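Hydrolase (Burkholderia cenocepacia, PDB 4QKU) probably hydrolyses fumarylacetoacetate to fumarate and acetoacetate, the last step of phenylalanine and tyrosine breakdown, as a metal-dependent enzyme of the FAH family. Local coordinates at residues E333-C338 / V396-G401. Residues are numbered along the deposited sequence; the frame is centred on the assembly and turned at random.
Sequences EATSIC and VALNGG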
ATOM      1  N   GLU B 333     -11.685  35.798  -1.616  1.00 35.01           N
ATOM      2  CA  GLU B 333     -10.526  35.518  -0.773  1.00 34.38           C
ATOM      3  C   GLU B 333     -10.735  34.246   0.044  1.00 31.42           C
ATOM      4  O   GLU B 333     -11.850  33.918   0.443  1.00 31.43           O
ATOM      5  CB  GLU B 333     -10.212  36.710   0.154  1.00 37.30           C
ATOM      6  CG  GLU B 333      -8.836  36.596   0.813  1.00 38.55           C
ATOM      7  CD  GLU B 333      -7.677  36.598  -0.170  1.00 39.66           C
ATOM      8  OE1 GLU B 333      -7.674  37.437  -1.116  1.00 43.44           O
ATOM      9  OE2 GLU B 333      -6.764  35.763   0.024  1.00 37.89           O
ATOM     10  N   ALA B 334      -9.644  33.527   0.287  1.00 28.18           N
ATOM     11  CA  ALA B 334      -9.665  32.356   1.148  1.00 25.72           C
ATOM     12  C   ALA B 334      -9.625  32.745   2.629  1.00 24.48           C
ATOM     13  O   ALA B 334      -9.213  33.843   2.966  1.00 24.84           O
ATOM     14  CB  ALA B 334      -8.496  31.454   0.807  1.00 24.73           C
ATOM     15  N   THR B 335     -10.073  31.845   3.500  1.00 22.73           N
ATOM     16  CA  THR B 335      -9.976  32.047   4.933  1.00 22.05           C
ATOM     17  C   THR B 335      -8.827  31.195   5.471  1.00 21.11           C
ATOM     18  O   THR B 335      -8.793  29.998   5.237  1.00 20.65           O
ATOM     19  CB  THR B 335     -11.291  31.645   5.637  1.00 21.94           C
ATOM     20  OG1 THR B 335     -12.390  32.372   5.076  1.00 21.93           O
ATOM     21  CG2 THR B 335     -11.231  31.924   7.129  1.00 21.95           C
ATOM     22  N   SER B 336      -7.890  31.821   6.189  1.00 21.08           N
ATOM     23  CA  SER B 336      -6.842  31.118   6.915  1.00 20.64           C
ATOM     24  C   SER B 336      -7.459  30.458   8.149  1.00 21.42           C
ATOM     25  O   SER B 336      -7.971  31.140   9.022  1.00 22.28           O
ATOM     26  CB  SER B 336      -5.749  32.096   7.354  1.00 20.55           C
ATOM     27  OG  SER B 336      -4.820  31.503   8.258  1.00 19.86           O
ATOM     28  N   ILE B 337      -7.443  29.134   8.216  1.00 21.53           N
ATOM     29  CA  ILE B 337      -8.087  28.442   9.325  1.00 21.81           C
ATOM     30  C   ILE B 337      -7.101  27.788  10.276  1.00 22.03           C
ATOM     31  O   ILE B 337      -7.468  27.415  11.384  1.00 22.22           O
ATOM     32  CB  ILE B 337      -9.133  27.416   8.821  1.00 21.76           C
ATOM     33  CG1 ILE B 337      -8.467  26.285   8.016  1.00 21.59           C
ATOM     34  CG2 ILE B 337     -10.198  28.107   7.978  1.00 21.94           C
ATOM     35  CD1 ILE B 337      -9.391  25.128   7.674  1.00 21.44           C
ATOM     36  N   CYS B 338      -5.862  27.604   9.842  1.00 22.60           N
ATOM     37  CA  CYS B 338      -4.859  26.947  10.682  1.00 23.41           C
ATOM     38  C   CYS B 338      -3.494  27.517  10.381  1.00 23.34           C
ATOM     39  O   CYS B 338      -3.114  27.647   9.223  1.00 24.39           O
ATOM     40  CB  CYS B 338      -4.842  25.432  10.449  1.00 23.54           C
ATOM     41  SG  CYS B 338      -3.501  24.561  11.321  1.00 26.55           S
ATOM     42  N   VAL B 396     -16.399  27.826  12.231  1.00 26.70           N
ATOM     43  CA  VAL B 396     -15.376  28.778  11.827  1.00 26.69           C
ATOM     44  C   VAL B 396     -16.015  29.860  10.964  1.00 26.92           C
ATOM     45  O   VAL B 396     -16.673  29.539   9.969  1.00 26.33           O
ATOM     46  CB  VAL B 396     -14.277  28.075  10.984  1.00 26.60           C
ATOM     47  CG1 VAL B 396     -13.299  29.070  10.403  1.00 27.16           C
ATOM     48  CG2 VAL B 396     -13.501  27.080  11.833  1.00 26.85           C
ATOM     49  N   ALA B 397     -15.820  31.125  11.338  1.00 26.89           N
ATOM     50  CA  ALA B 397     -16.270  32.262  10.534  1.00 27.12           C
ATOM     51  C   ALA B 397     -15.378  32.414   9.317  1.00 26.20           C
ATOM     52  O   ALA B 397     -14.170  32.282   9.421  1.00 26.57           O
ATOM     53  CB  ALA B 397     -16.231  33.535  11.365  1.00 27.75           C
ATOM     54  N   LEU B 398     -15.965  32.649   8.154  1.00 25.91           N
ATOM     55  CA  LEU B 398     -15.176  32.841   6.935  1.00 25.36           C
ATOM     56  C   LEU B 398     -14.983  34.323   6.559  1.00 26.09           C
ATOM     57  O   LEU B 398     -15.896  35.156   6.635  1.00 26.18           O
ATOM     58  CB  LEU B 398     -15.844  32.135   5.765  1.00 25.40           C
ATOM     59  CG  LEU B 398     -16.190  30.657   5.912  1.00 24.94           C
ATOM     60  CD1 LEU B 398     -16.829  30.137   4.630  1.00 25.04           C
ATOM     61  CD2 LEU B 398     -14.949  29.842   6.262  1.00 24.11           C
ATOM     62  N   ASN B 399     -13.762  34.632   6.154  1.00 26.20           N
ATOM     63  CA  ASN B 399     -13.436  35.890   5.530  1.00 26.37           C
ATOM     64  C   ASN B 399     -14.362  36.073   4.334  1.00 26.90           C
ATOM     65  O   ASN B 399     -14.370  35.248   3.411  1.00 25.28           O
ATOM     66  CB  ASN B 399     -11.985  35.863   5.070  1.00 26.05           C
ATOM     67  CG  ASN B 399     -11.567  37.145   4.399  1.00 26.92           C
ATOM     68  OD1 ASN B 399     -11.945  38.216   4.827  1.00 27.48           O
ATOM     69  ND2 ASN B 399     -10.795  37.038   3.330  1.00 27.32           N
ATOM     70  N   GLY B 400     -15.177  37.130   4.394  1.00 28.19           N
ATOM     71  CA  GLY B 400     -16.114  37.462   3.338  1.00 29.07           C
ATOM     72  C   GLY B 400     -17.549  37.099   3.662  1.00 30.02           C
ATOM     73  O   GLY B 400     -18.426  37.208   2.800  1.00 31.30           O
ATOM     74  N   GLY B 401     -17.793  36.667   4.895  1.00 29.98           N
ATOM     75  CA  GLY B 401     -19.108  36.177   5.312  1.00 30.18           C
ATOM     76  C   GLY B 401     -19.239  34.650   5.281  1.00 29.03           C
ATOM     77  O   GLY B 401     -18.550  33.952   4.530  1.00 28.26           O
TER
HETATM   78  O   HOH W   1     -12.971  33.114   2.622  1.00 27.47           O
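N399 brings its side-chain amide to E333 by the nitrogen end rather than a face: ND2 sits 3.2 Å from both CB and CG of E333, and the O of A334 is 3.6 Å from that same nitrogen. The amide reaches alongside the start of the 333-338 segment because N399 extends its CG away from the backbone N (chi1 180°). The E333 side chain bends at chi2, which turns its carboxylate away from N399, the carboxylate plane 40° from the amide, and only the aliphatic part of the side chain meets N399.

The polar centre is T335. Its OG1 accepts a hydrogen bond from the backbone N-H of N399, N to OG1 2.9 Å, rather bent at 131°, and donates to a water at 2.6 Å. That water in turn gives its hydrogens to the O of E333 and the O of N399. Around the hydroxyl, CA and CB of L398 pack closely, while T335 CG2 rests 3.7 Å from the O of A397.

Further along, I337 CG2 meets V396 CG1 at 4.1 Å, the side chains crossing at about a right angle; L385 and L388 of helix 385-388 also touch I337. Across the sheet, T335 and I337 pair by backbone bonds with strand 317-327.

One hydroxyl, used as donor and acceptor together, and one water thus tie the type II turn L398-G401 to the start of strand 335-341 without regular strand pairing between the two segments.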